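EtuB protein (Clostridium kluyveri DSM 555, PDB 3IO0) is a trimeric shell protein with two tandem microcompartment domains, probably forming part of the casing around ethanol-utilising enzymes. Local coordinates at residues G62-V67 with V93-R98; K136-P141 with L172-S177; F146-A151 with E188-I193. All coordinates share one frame; numbering follows the deposited sequence.

Contact 1 (G62-V67 with V93-R98)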
ATOM      1  N   GLY A  62     -11.802 -10.092  28.901  1.00 49.15           N
ATOM      2  CA  GLY A  62     -11.206 -10.317  30.203  1.00 49.45           C
ATOM      3  C   GLY A  62     -10.877  -9.071  31.002  1.00 49.76           C
ATOM      4  O   GLY A  62     -10.351  -9.177  32.103  1.00 49.97           O
ATOM      5  N   THR A  63     -11.175  -7.889  30.472  1.00 50.06           N
ATOM      6  CA  THR A  63     -10.765  -6.650  31.142  1.00 50.49           C
ATOM      7  C   THR A  63     -11.784  -5.523  31.043  1.00 50.81           C
ATOM      8  O   THR A  63     -12.750  -5.578  30.258  1.00 51.22           O
ATOM      9  CB  THR A  63      -9.475  -6.097  30.544  1.00 50.65           C
ATOM     10  OG1 THR A  63      -9.672  -5.887  29.138  1.00 50.94           O
ATOM     11  CG2 THR A  63      -8.294  -7.052  30.782  1.00 50.52           C
ATOM     12  N   ASN A  64     -11.545  -4.481  31.828  1.00 50.83           N
ATOM     13  CA  ASN A  64     -12.390  -3.311  31.780  1.00 50.93           C
ATOM     14  C   ASN A  64     -11.886  -2.319  30.730  1.00 51.33           C
ATOM     15  O   ASN A  64     -11.538  -1.168  31.049  1.00 51.78           O
ATOM     16  CB  ASN A  64     -12.483  -2.655  33.159  1.00 50.68           C
ATOM     17  CG  ASN A  64     -13.574  -1.603  33.233  1.00 49.63           C
ATOM     18  OD1 ASN A  64     -14.363  -1.426  32.304  1.00 48.80           O
ATOM     19  ND2 ASN A  64     -13.623  -0.902  34.342  1.00 48.84           N
ATOM     20  N   THR A  65     -11.857  -2.756  29.477  1.00 51.26           N
ATOM     21  CA  THR A  65     -11.365  -1.901  28.400  1.00 51.43           C
ATOM     22  C   THR A  65     -12.378  -1.679  27.263  1.00 51.72           C
ATOM     23  O   THR A  65     -13.398  -2.369  27.157  1.00 51.91           O
ATOM     24  CB  THR A  65     -10.053  -2.440  27.843  1.00 51.31           C
ATOM     25  OG1 THR A  65     -10.191  -3.845  27.622  1.00 51.20           O
ATOM     26  CG2 THR A  65      -8.926  -2.208  28.837  1.00 51.19           C
ATOM     27  N   GLU A  66     -12.104  -0.685  26.427  1.00 51.67           N
ATOM     28  CA  GLU A  66     -12.934  -0.426  25.258  1.00 51.41           C
ATOM     29  C   GLU A  66     -12.027  -0.187  24.054  1.00 50.85           C
ATOM     30  O   GLU A  66     -10.809  -0.050  24.204  1.00 50.79           O
ATOM     31  CB  GLU A  66     -13.847   0.766  25.497  1.00 51.59           C
ATOM     32  CG  GLU A  66     -14.933   0.530  26.521  1.00 53.23           C
ATOM     33  CD  GLU A  66     -15.948   1.668  26.549  1.00 56.26           C
ATOM     34  OE1 GLU A  66     -15.531   2.850  26.473  1.00 57.34           O
ATOM     35  OE2 GLU A  66     -17.165   1.381  26.644  1.00 57.05           O
ATOM     36  N   VAL A  67     -12.616  -0.154  22.863  1.00 49.92           N
ATOM     37  CA  VAL A  67     -11.833  -0.069  21.646  1.00 48.85           C
ATOM     38  C   VAL A  67     -11.810   1.367  21.143  1.00 48.53           C
ATOM     39  O   VAL A  67     -12.846   1.933  20.793  1.00 48.66           O
ATOM     40  CB  VAL A  67     -12.378  -1.034  20.580  1.00 48.81           C
ATOM     41  CG1 VAL A  67     -11.745  -0.763  19.226  1.00 48.66           C
ATOM     42  CG2 VAL A  67     -12.158  -2.487  21.011  1.00 48.15           C
ATOM     43  N   VAL A  93      -4.833   2.919  33.801  1.00 58.87           N
ATOM     44  CA  VAL A  93      -3.707   2.366  33.052  1.00 59.04           C
ATOM     45  C   VAL A  93      -3.520   0.863  33.239  1.00 59.16           C
ATOM     46  O   VAL A  93      -3.193   0.159  32.284  1.00 59.25           O
ATOM     47  CB  VAL A  93      -2.390   3.052  33.442  1.00 59.07           C
ATOM     48  CG1 VAL A  93      -1.466   3.092  32.257  1.00 58.40           C
ATOM     49  CG2 VAL A  93      -2.656   4.480  33.975  1.00 60.09           C
ATOM     50  N   SER A  94      -3.722   0.372  34.461  1.00 59.33           N
ATOM     51  CA  SER A  94      -3.444  -1.036  34.767  1.00 59.42           C
ATOM     52  C   SER A  94      -4.451  -1.962  34.110  1.00 59.29           C
ATOM     53  O   SER A  94      -4.125  -3.114  33.806  1.00 59.54           O
ATOM     54  CB  SER A  94      -3.406  -1.290  36.272  1.00 59.45           C
ATOM     55  OG  SER A  94      -4.665  -1.001  36.845  1.00 59.86           O
ATOM     56  N   ASP A  95      -5.670  -1.461  33.908  1.00 58.83           N
ATOM     57  CA  ASP A  95      -6.670  -2.173  33.121  1.00 58.52           C
ATOM     58  C   ASP A  95      -6.203  -2.313  31.670  1.00 57.79           C
ATOM     59  O   ASP A  95      -6.262  -3.398  31.087  1.00 57.57           O
ATOM     60  CB  ASP A  95      -8.016  -1.449  33.171  1.00 58.98           C
ATOM     61  CG  ASP A  95      -8.712  -1.575  34.523  1.00 60.05           C
ATOM     62  OD1 ASP A  95      -8.669  -2.673  35.126  1.00 60.58           O
ATOM     63  OD2 ASP A  95      -9.321  -0.569  34.961  1.00 60.59           O
ATOM     64  N   ALA A  96      -5.728  -1.209  31.100  1.00 57.04           N
ATOM     65  CA  ALA A  96      -5.173  -1.215  29.755  1.00 56.33           C
ATOM     66  C   ALA A  96      -3.956  -2.131  29.674  1.00 56.08           C
ATOM     67  O   ALA A  96      -3.875  -2.972  28.772  1.00 56.21           O
ATOM     68  CB  ALA A  96      -4.823   0.190  29.312  1.00 56.05           C
ATOM     69  N   ARG A  97      -3.030  -1.986  30.623  1.00 55.57           N
ATOM     70  CA  ARG A  97      -1.824  -2.814  30.652  1.00 55.09           C
ATOM     71  C   ARG A  97      -2.188  -4.296  30.707  1.00 55.19           C
ATOM     72  O   ARG A  97      -1.645  -5.115  29.969  1.00 54.92           O
ATOM     73  CB  ARG A  97      -0.919  -2.422  31.830  1.00 55.22           C
ATOM     74  CG  ARG A  97       0.384  -3.225  31.907  1.00 54.82           C
ATOM     75  CD  ARG A  97       1.463  -2.571  32.744  1.00 54.29           C
ATOM     76  NE  ARG A  97       2.772  -3.061  32.312  1.00 53.32           N
ATOM     77  CZ  ARG A  97       3.749  -2.293  31.821  1.00 53.30           C
ATOM     78  NH1 ARG A  97       3.594  -0.980  31.713  1.00 53.62           N
ATOM     79  NH2 ARG A  97       4.893  -2.837  31.433  1.00 52.42           N
ATOM     80  N   ARG A  98      -3.132  -4.616  31.580  1.00 55.38           N
ATOM     81  CA  ARG A  98      -3.604  -5.971  31.779  1.00 55.69           C
ATOM     82  C   ARG A  98      -4.120  -6.586  30.465  1.00 55.06           C
ATOM     83  O   ARG A  98      -3.773  -7.723  30.123  1.00 54.94           O
ATOM     84  CB  ARG A  98      -4.681  -5.939  32.857  1.00 56.07           C
ATOM     85  CG  ARG A  98      -5.137  -7.272  33.358  1.00 59.10           C
ATOM     86  CD  ARG A  98      -6.291  -7.080  34.363  1.00 64.13           C
ATOM     87  NE  ARG A  98      -5.841  -7.258  35.742  1.00 67.23           N
ATOM     88  CZ  ARG A  98      -5.436  -8.428  36.239  1.00 69.28           C
ATOM     89  NH1 ARG A  98      -5.411  -9.516  35.466  1.00 69.75           N
ATOM     90  NH2 ARG A  98      -5.042  -8.520  37.503  1.00 69.33           N
TER
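In the first bacterial microcompartment domain, the turn that carries the chain from helix 50-61 into edge strand 66-71 packs on the opening of helix 93-111, with T63, N64 and T65 set against D95, A96 and R98. The turn is an inverse gamma turn centred on N64, and it brings the backbones closest at N64 and D95, whose CA atoms are 6.0 Å apart. T65 supplies the inner end: its CG2 methyl lies 3.7 Å from D95 O and 4.0 Å from A96 CA, so it rests on helix backbone more than on side chains. T63 works the outer end, where its CG2 lies 4.1 Å from R98 CG and the two side chains slide past each other in opposite directions. Between them the carboxylate of D95 comes alongside the CB of N64, 4.2 Å from D95 CG.

Both threonines have the same first torsion (chi1 57° for T63 and 47° for T65), which sets each hydroxyl between backbone N and carbonyl carbon and leaves each methyl for the helix. The hydroxyls then meet within the turn, T65 OG1 donating to T63 OG1 over 2.6 Å, and T63 OG1 is also bonded to A59 O in the last turn of helix 50-61. T65 touches A99 of the helix and A90 of strand 84-90, which ties the turn to the sheet as well.

The chemistry is thus divided by threonine branch: the methyls meet helix backbone and aliphatic carbons by van der Waals contact, while the hydroxyls spend their hydrogen bonds on the turn and the helix before it.

Contact 2 (K136-P141 with L172-S177)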
ATOM      1  N   LYS A 136     -16.423  -3.763  16.210  1.00 47.86           N
ATOM      2  CA  LYS A 136     -15.974  -2.498  15.657  1.00 48.37           C
ATOM      3  C   LYS A 136     -15.361  -2.678  14.254  1.00 48.12           C
ATOM      4  O   LYS A 136     -15.590  -1.857  13.364  1.00 48.41           O
ATOM      5  CB  LYS A 136     -15.012  -1.798  16.629  1.00 48.75           C
ATOM      6  CG  LYS A 136     -14.550  -0.403  16.203  1.00 50.57           C
ATOM      7  CD  LYS A 136     -14.891   0.612  17.289  1.00 54.92           C
ATOM      8  CE  LYS A 136     -13.907   1.785  17.340  1.00 57.06           C
ATOM      9  NZ  LYS A 136     -13.949   2.658  16.125  1.00 58.83           N
ATOM     10  N   ALA A 137     -14.604  -3.752  14.055  1.00 47.61           N
ATOM     11  CA  ALA A 137     -13.868  -3.936  12.808  1.00 47.31           C
ATOM     12  C   ALA A 137     -14.784  -4.346  11.661  1.00 47.20           C
ATOM     13  O   ALA A 137     -14.607  -3.904  10.535  1.00 47.28           O
ATOM     14  CB  ALA A 137     -12.749  -4.964  12.988  1.00 47.10           C
ATOM     15  N   PHE A 138     -15.773  -5.182  11.964  1.00 46.94           N
ATOM     16  CA  PHE A 138     -16.511  -5.894  10.937  1.00 46.18           C
ATOM     17  C   PHE A 138     -18.003  -5.838  11.129  1.00 45.98           C
ATOM     18  O   PHE A 138     -18.749  -6.262  10.248  1.00 46.04           O
ATOM     19  CB  PHE A 138     -16.121  -7.358  10.965  1.00 46.21           C
ATOM     20  CG  PHE A 138     -14.698  -7.614  10.626  1.00 45.88           C
ATOM     21  CD1 PHE A 138     -14.175  -7.208   9.408  1.00 46.01           C
ATOM     22  CD2 PHE A 138     -13.888  -8.310  11.508  1.00 46.31           C
ATOM     23  CE1 PHE A 138     -12.851  -7.468   9.077  1.00 47.03           C
ATOM     24  CE2 PHE A 138     -12.560  -8.580  11.194  1.00 47.29           C
ATOM     25  CZ  PHE A 138     -12.037  -8.158   9.971  1.00 47.18           C
ATOM     26  N   GLY A 139     -18.438  -5.350  12.283  1.00 45.59           N
ATOM     27  CA  GLY A 139     -19.847  -5.382  12.627  1.00 45.67           C
ATOM     28  C   GLY A 139     -20.312  -6.807  12.854  1.00 45.90           C
ATOM     29  O   GLY A 139     -21.441  -7.165  12.515  1.00 45.95           O
ATOM     30  N   ALA A 140     -19.422  -7.627  13.414  1.00 46.11           N
ATOM     31  CA  ALA A 140     -19.721  -9.019  13.731  1.00 45.90           C
ATOM     32  C   ALA A 140     -20.902  -9.056  14.671  1.00 45.95           C
ATOM     33  O   ALA A 140     -20.949  -8.267  15.611  1.00 45.60           O
ATOM     34  CB  ALA A 140     -18.531  -9.673  14.379  1.00 45.77           C
ATOM     35  N   PRO A 141     -21.877  -9.947  14.400  1.00 46.43           N
ATOM     36  CA  PRO A 141     -22.973 -10.151  15.341  1.00 46.78           C
ATOM     37  C   PRO A 141     -22.396 -10.495  16.709  1.00 47.25           C
ATOM     38  O   PRO A 141     -21.666 -11.492  16.855  1.00 47.52           O
ATOM     39  CB  PRO A 141     -23.734 -11.339  14.745  1.00 46.65           C
ATOM     40  CG  PRO A 141     -23.427 -11.303  13.307  1.00 46.16           C
ATOM     41  CD  PRO A 141     -22.026 -10.789  13.198  1.00 46.43           C
ATOM     42  N   LEU A 172     -22.969 -14.123   5.819  1.00 50.16           N
ATOM     43  CA  LEU A 172     -21.836 -13.389   5.263  1.00 48.84           C
ATOM     44  C   LEU A 172     -21.838 -12.016   5.894  1.00 48.06           C
ATOM     45  O   LEU A 172     -22.745 -11.232   5.660  1.00 47.98           O
ATOM     46  CB  LEU A 172     -21.977 -13.230   3.753  1.00 48.81           C
ATOM     47  CG  LEU A 172     -20.755 -13.036   2.843  1.00 48.91           C
ATOM     48  CD1 LEU A 172     -21.064 -11.974   1.784  1.00 49.12           C
ATOM     49  CD2 LEU A 172     -19.483 -12.675   3.587  1.00 47.91           C
ATOM     50  N   ILE A 173     -20.825 -11.718   6.696  1.00 47.22           N
ATOM     51  CA  ILE A 173     -20.805 -10.454   7.423  1.00 46.23           C
ATOM     52  C   ILE A 173     -19.967  -9.412   6.696  1.00 45.56           C
ATOM     53  O   ILE A 173     -20.371  -8.256   6.605  1.00 45.61           O
ATOM     54  CB  ILE A 173     -20.368 -10.652   8.897  1.00 46.16           C
ATOM     55  CG1 ILE A 173     -21.241 -11.708   9.569  1.00 45.61           C
ATOM     56  CG2 ILE A 173     -20.431  -9.350   9.692  1.00 46.17           C
ATOM     57  CD1 ILE A 173     -22.706 -11.371   9.608  1.00 45.11           C
ATOM     58  N   THR A 174     -18.830  -9.829   6.152  1.00 44.79           N
ATOM     59  CA  THR A 174     -17.927  -8.914   5.453  1.00 44.42           C
ATOM     60  C   THR A 174     -17.405  -9.522   4.164  1.00 44.07           C
ATOM     61  O   THR A 174     -16.909 -10.648   4.172  1.00 44.64           O
ATOM     62  CB  THR A 174     -16.710  -8.558   6.347  1.00 44.36           C
ATOM     63  OG1 THR A 174     -17.146  -7.764   7.461  1.00 44.95           O
ATOM     64  CG2 THR A 174     -15.639  -7.813   5.558  1.00 43.57           C
ATOM     65  N   TYR A 175     -17.511  -8.790   3.061  1.00 43.44           N
ATOM     66  CA  TYR A 175     -16.782  -9.156   1.844  1.00 42.91           C
ATOM     67  C   TYR A 175     -15.753  -8.081   1.540  1.00 42.92           C
ATOM     68  O   TYR A 175     -16.102  -6.918   1.371  1.00 43.39           O
ATOM     69  CB  TYR A 175     -17.718  -9.369   0.654  1.00 42.50           C
ATOM     70  CG  TYR A 175     -16.993  -9.480  -0.667  1.00 42.03           C
ATOM     71  CD1 TYR A 175     -16.551 -10.712  -1.148  1.00 41.75           C
ATOM     72  CD2 TYR A 175     -16.741  -8.352  -1.431  1.00 42.03           C
ATOM     73  CE1 TYR A 175     -15.877 -10.821  -2.367  1.00 41.36           C
ATOM     74  CE2 TYR A 175     -16.070  -8.440  -2.640  1.00 42.94           C
ATOM     75  CZ  TYR A 175     -15.644  -9.677  -3.112  1.00 42.62           C
ATOM     76  OH  TYR A 175     -14.975  -9.737  -4.323  1.00 42.65           O
ATOM     77  N   GLY A 176     -14.487  -8.461   1.480  1.00 42.72           N
ATOM     78  CA  GLY A 176     -13.426  -7.494   1.256  1.00 43.04           C
ATOM     79  C   GLY A 176     -12.552  -7.935   0.112  1.00 43.46           C
ATOM     80  O   GLY A 176     -12.090  -9.076   0.084  1.00 43.76           O
ATOM     81  N   SER A 177     -12.340  -7.030  -0.839  1.00 43.54           N
ATOM     82  CA  SER A 177     -11.494  -7.283  -1.998  1.00 43.41           C
ATOM     83  C   SER A 177     -10.371  -6.240  -2.001  1.00 43.72           C
ATOM     84  O   SER A 177     -10.383  -5.327  -1.163  1.00 44.19           O
ATOM     85  CB  SER A 177     -12.333  -7.172  -3.257  1.00 43.29           C
ATOM     86  OG  SER A 177     -12.779  -5.845  -3.416  1.00 42.83           O
TER
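I173 and F138 show how a helix terminus can rest on a strand through backbone oxygens and methyls. The CG2 branch of I173, anti to its own backbone N, lies 3.6 Å from F138 O and 3.7 Å from G139 O. Its other branch ends in CD1, which reaches toward the P141 ring and packs on P141 CD at 3.7 Å. Next along the strand, T174 crosses F138 at about a right angle, with T174 OG1 3.6 Å from F138 CD1. The same hydroxyl is 3.5 Å from F138 O, a proximity that does not amount to a hydrogen bond.

What presents two successive side chains to one partner is a classic beta bulge: I173 and T174 both face T192 of strand 189-195. On the other segment, G139 leaves the helical conformation with positive phi (68°), and the chain turns through A140 to P141. A140 is tied back by a backbone bond to F134.

Farther out, F138 reaches I148 and A140 reaches F146, both on strand 145-152, while P141 touches S194. The end of helix 132-138 and the loop that follows it, through P141, therefore lie across three neighbouring strands of the second domain's sheet, 145-152, 189-195 and the edge strand 171-176.

Contact 3 (F146-A151 with E188-I193)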
ATOM      1  N   PHE A 146     -17.770 -16.571  15.206  1.00 49.50           N
ATOM      2  CA  PHE A 146     -17.291 -15.687  14.150  1.00 49.30           C
ATOM      3  C   PHE A 146     -16.094 -16.291  13.435  1.00 49.53           C
ATOM      4  O   PHE A 146     -15.221 -16.883  14.078  1.00 49.68           O
ATOM      5  CB  PHE A 146     -16.926 -14.332  14.762  1.00 49.09           C
ATOM      6  CG  PHE A 146     -16.684 -13.248  13.763  1.00 48.55           C
ATOM      7  CD1 PHE A 146     -17.703 -12.805  12.935  1.00 48.38           C
ATOM      8  CD2 PHE A 146     -15.437 -12.642  13.673  1.00 48.98           C
ATOM      9  CE1 PHE A 146     -17.477 -11.792  12.014  1.00 48.68           C
ATOM     10  CE2 PHE A 146     -15.193 -11.622  12.752  1.00 48.89           C
ATOM     11  CZ  PHE A 146     -16.216 -11.196  11.925  1.00 48.94           C
ATOM     12  N   GLY A 147     -16.053 -16.138  12.113  1.00 49.51           N
ATOM     13  CA  GLY A 147     -14.931 -16.636  11.314  1.00 49.73           C
ATOM     14  C   GLY A 147     -14.290 -15.581  10.426  1.00 49.89           C
ATOM     15  O   GLY A 147     -14.988 -14.697   9.910  1.00 50.33           O
ATOM     16  N   ILE A 148     -12.968 -15.671  10.243  1.00 49.44           N
ATOM     17  CA  ILE A 148     -12.245 -14.771   9.344  1.00 49.29           C
ATOM     18  C   ILE A 148     -11.368 -15.532   8.342  1.00 49.76           C
ATOM     19  O   ILE A 148     -10.579 -16.399   8.720  1.00 50.19           O
ATOM     20  CB  ILE A 148     -11.389 -13.758  10.116  1.00 49.17           C
ATOM     21  CG1 ILE A 148     -12.260 -12.945  11.070  1.00 48.51           C
ATOM     22  CG2 ILE A 148     -10.625 -12.838   9.151  1.00 48.83           C
ATOM     23  CD1 ILE A 148     -11.472 -12.215  12.112  1.00 47.70           C
ATOM     24  N   MET A 149     -11.508 -15.186   7.067  1.00 49.81           N
ATOM     25  CA  MET A 149     -10.854 -15.889   5.976  1.00 49.80           C
ATOM     26  C   MET A 149     -10.157 -14.898   5.091  1.00 49.74           C
ATOM     27  O   MET A 149     -10.729 -13.853   4.767  1.00 50.17           O
ATOM     28  CB  MET A 149     -11.909 -16.502   5.076  1.00 50.01           C
ATOM     29  CG  MET A 149     -12.284 -17.904   5.366  1.00 50.39           C
ATOM     30  SD  MET A 149     -13.940 -18.104   4.717  1.00 49.90           S
ATOM     31  CE  MET A 149     -14.859 -17.578   6.153  1.00 49.69           C
ATOM     32  N   HIS A 150      -8.950 -15.242   4.655  1.00 49.04           N
ATOM     33  CA  HIS A 150      -8.378 -14.606   3.487  1.00 48.57           C
ATOM     34  C   HIS A 150      -7.200 -15.396   2.971  1.00 48.36           C
ATOM     35  O   HIS A 150      -6.616 -16.205   3.693  1.00 48.47           O
ATOM     36  CB  HIS A 150      -7.985 -13.157   3.766  1.00 48.68           C
ATOM     37  CG  HIS A 150      -6.958 -13.010   4.833  1.00 49.22           C
ATOM     38  ND1 HIS A 150      -5.615 -13.218   4.605  1.00 50.79           N
ATOM     39  CD2 HIS A 150      -7.071 -12.681   6.138  1.00 50.14           C
ATOM     40  CE1 HIS A 150      -4.944 -13.024   5.726  1.00 51.13           C
ATOM     41  NE2 HIS A 150      -5.806 -12.703   6.673  1.00 51.13           N
ATOM     42  N   ALA A 151      -6.880 -15.179   1.702  1.00 48.00           N
ATOM     43  CA  ALA A 151      -5.680 -15.736   1.103  1.00 47.61           C
ATOM     44  C   ALA A 151      -5.145 -14.789   0.023  1.00 47.49           C
ATOM     45  O   ALA A 151      -5.908 -14.006  -0.574  1.00 47.39           O
ATOM     46  CB  ALA A 151      -5.958 -17.104   0.537  1.00 47.40           C
ATOM     47  N   GLU A 188      -5.636  -9.734  -1.450  1.00 44.44           N
ATOM     48  CA  GLU A 188      -6.447 -10.742  -0.782  1.00 44.67           C
ATOM     49  C   GLU A 188      -7.918 -10.616  -1.127  1.00 44.86           C
ATOM     50  O   GLU A 188      -8.398  -9.528  -1.460  1.00 44.86           O
ATOM     51  CB  GLU A 188      -6.334 -10.591   0.734  1.00 44.55           C
ATOM     52  CG  GLU A 188      -4.944 -10.686   1.329  1.00 44.81           C
ATOM     53  CD  GLU A 188      -4.890 -10.077   2.718  1.00 45.71           C
ATOM     54  OE1 GLU A 188      -5.565  -9.047   2.942  1.00 45.69           O
ATOM     55  OE2 GLU A 188      -4.180 -10.619   3.593  1.00 46.87           O
ATOM     56  N   ILE A 189      -8.632 -11.738  -1.039  1.00 45.05           N
ATOM     57  CA  ILE A 189     -10.083 -11.714  -0.818  1.00 44.90           C
ATOM     58  C   ILE A 189     -10.335 -12.123   0.632  1.00 45.28           C
ATOM     59  O   ILE A 189      -9.877 -13.176   1.071  1.00 45.33           O
ATOM     60  CB  ILE A 189     -10.863 -12.631  -1.796  1.00 44.61           C
ATOM     61  CG1 ILE A 189     -10.856 -12.041  -3.208  1.00 43.92           C
ATOM     62  CG2 ILE A 189     -12.291 -12.858  -1.314  1.00 43.66           C
ATOM     63  CD1 ILE A 189     -11.730 -10.824  -3.378  1.00 43.33           C
ATOM     64  N   LEU A 190     -11.035 -11.268   1.375  1.00 45.78           N
ATOM     65  CA  LEU A 190     -11.385 -11.548   2.767  1.00 46.33           C
ATOM     66  C   LEU A 190     -12.881 -11.757   2.941  1.00 46.96           C
ATOM     67  O   LEU A 190     -13.692 -11.067   2.326  1.00 47.28           O
ATOM     68  CB  LEU A 190     -10.902 -10.431   3.691  1.00 46.19           C
ATOM     69  CG  LEU A 190     -11.219 -10.550   5.187  1.00 45.79           C
ATOM     70  CD1 LEU A 190      -9.983 -10.275   6.045  1.00 45.59           C
ATOM     71  CD2 LEU A 190     -12.370  -9.649   5.569  1.00 44.34           C
ATOM     72  N   ILE A 191     -13.233 -12.716   3.786  1.00 47.55           N
ATOM     73  CA  ILE A 191     -14.622 -13.015   4.086  1.00 48.10           C
ATOM     74  C   ILE A 191     -14.757 -13.107   5.591  1.00 48.70           C
ATOM     75  O   ILE A 191     -13.837 -13.534   6.291  1.00 48.89           O
ATOM     76  CB  ILE A 191     -15.119 -14.276   3.288  1.00 48.23           C
ATOM     77  CG1 ILE A 191     -15.703 -13.813   1.974  1.00 48.25           C
ATOM     78  CG2 ILE A 191     -16.197 -15.091   3.984  1.00 47.99           C
ATOM     79  CD1 ILE A 191     -16.437 -12.529   2.097  1.00 48.29           C
ATOM     80  N   THR A 192     -15.897 -12.662   6.085  1.00 49.22           N
ATOM     81  CA  THR A 192     -16.165 -12.677   7.499  1.00 49.77           C
ATOM     82  C   THR A 192     -17.512 -13.330   7.706  1.00 50.44           C
ATOM     83  O   THR A 192     -18.482 -13.013   7.012  1.00 50.66           O
ATOM     84  CB  THR A 192     -16.077 -11.266   8.051  1.00 49.67           C
ATOM     85  OG1 THR A 192     -14.859 -11.152   8.785  1.00 50.30           O
ATOM     86  CG2 THR A 192     -17.230 -10.934   8.944  1.00 49.21           C
ATOM     87  N   ILE A 193     -17.564 -14.251   8.657  1.00 51.19           N
ATOM     88  CA  ILE A 193     -18.687 -15.178   8.755  1.00 51.66           C
ATOM     89  C   ILE A 193     -19.218 -15.334  10.182  1.00 51.90           C
ATOM     90  O   ILE A 193     -18.437 -15.333  11.139  1.00 52.06           O
ATOM     91  CB  ILE A 193     -18.308 -16.495   8.015  1.00 51.78           C
ATOM     92  CG1 ILE A 193     -19.132 -16.567   6.742  1.00 52.91           C
ATOM     93  CG2 ILE A 193     -18.407 -17.768   8.868  1.00 50.80           C
ATOM     94  CD1 ILE A 193     -18.450 -17.307   5.632  1.00 56.42           C
TER
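Four backbone hydrogen bonds join G147 and M149 to I193 and I191, in two reciprocal pairs between neighbouring antiparallel inner strands of the second domain's sheet. G147 N donates to I193 O over 2.7 Å, and I193 N returns the bond to G147 O. At the next hydrogen-bonded pair, M149 N reaches I191 O in the carbonyl plane at 3.0 Å, whereas I191 N approaches M149 O tilted 25° from the plane of the M149 carbonyl. Between these pairs I148 faces T192, and the backbones of both bond outward, I148 with Q125 and T192 with I173, on the two flanking strands.

The side chains sort by face. M149 bends at chi3 (-88°), bringing CE to 3.6 Å from both I191 CG2 and I193 CD1, against helix 154-167 through V160 and A164. H150 points to the other face, and E188, at the start of the partner segment, runs alongside it with ring and carboxylate planes 46° apart. H150 ND1 is 3.1 Å from E188 OE2, but the angle is too poor for a hydrogen bond. Each polar group has a partner of its own: E188 OE1 bonds T186 OG1, and H150 NE2 makes a weak bond to E123 OE1. L190 CD1 adds apolar cover, 3.8 Å from H150 CD2.

Cohesion here comes from the backbone pairing and from apolar contacts, chiefly those of M149. The buried imidazole and carboxylate may still favour each other electrostatically, although their directed bonds go to other residues.

In the fold
Contacts 2 and 3 belong to one sheet and contact 1 to the other, so the three sample both tandem domains. Contacts 2 and 3 have centres 9 Å apart and alternate along the chain; probable hydrogen bonds from I173 N to T192 O (2.7 Å) and from L190 N to G176 O (2.8 Å) join their strands. Contact 1 lies farther off, its centre 24 Å from that of contact 2 and 27 Å from that of contact 3. It nevertheless meets contact 2 between the two tandem repeats, where K136 packs on V67. The trimer adds a further layer: from the second subunit, H30 stacks on Y175 of contact 2 and F85 packs on I189 of contact 3.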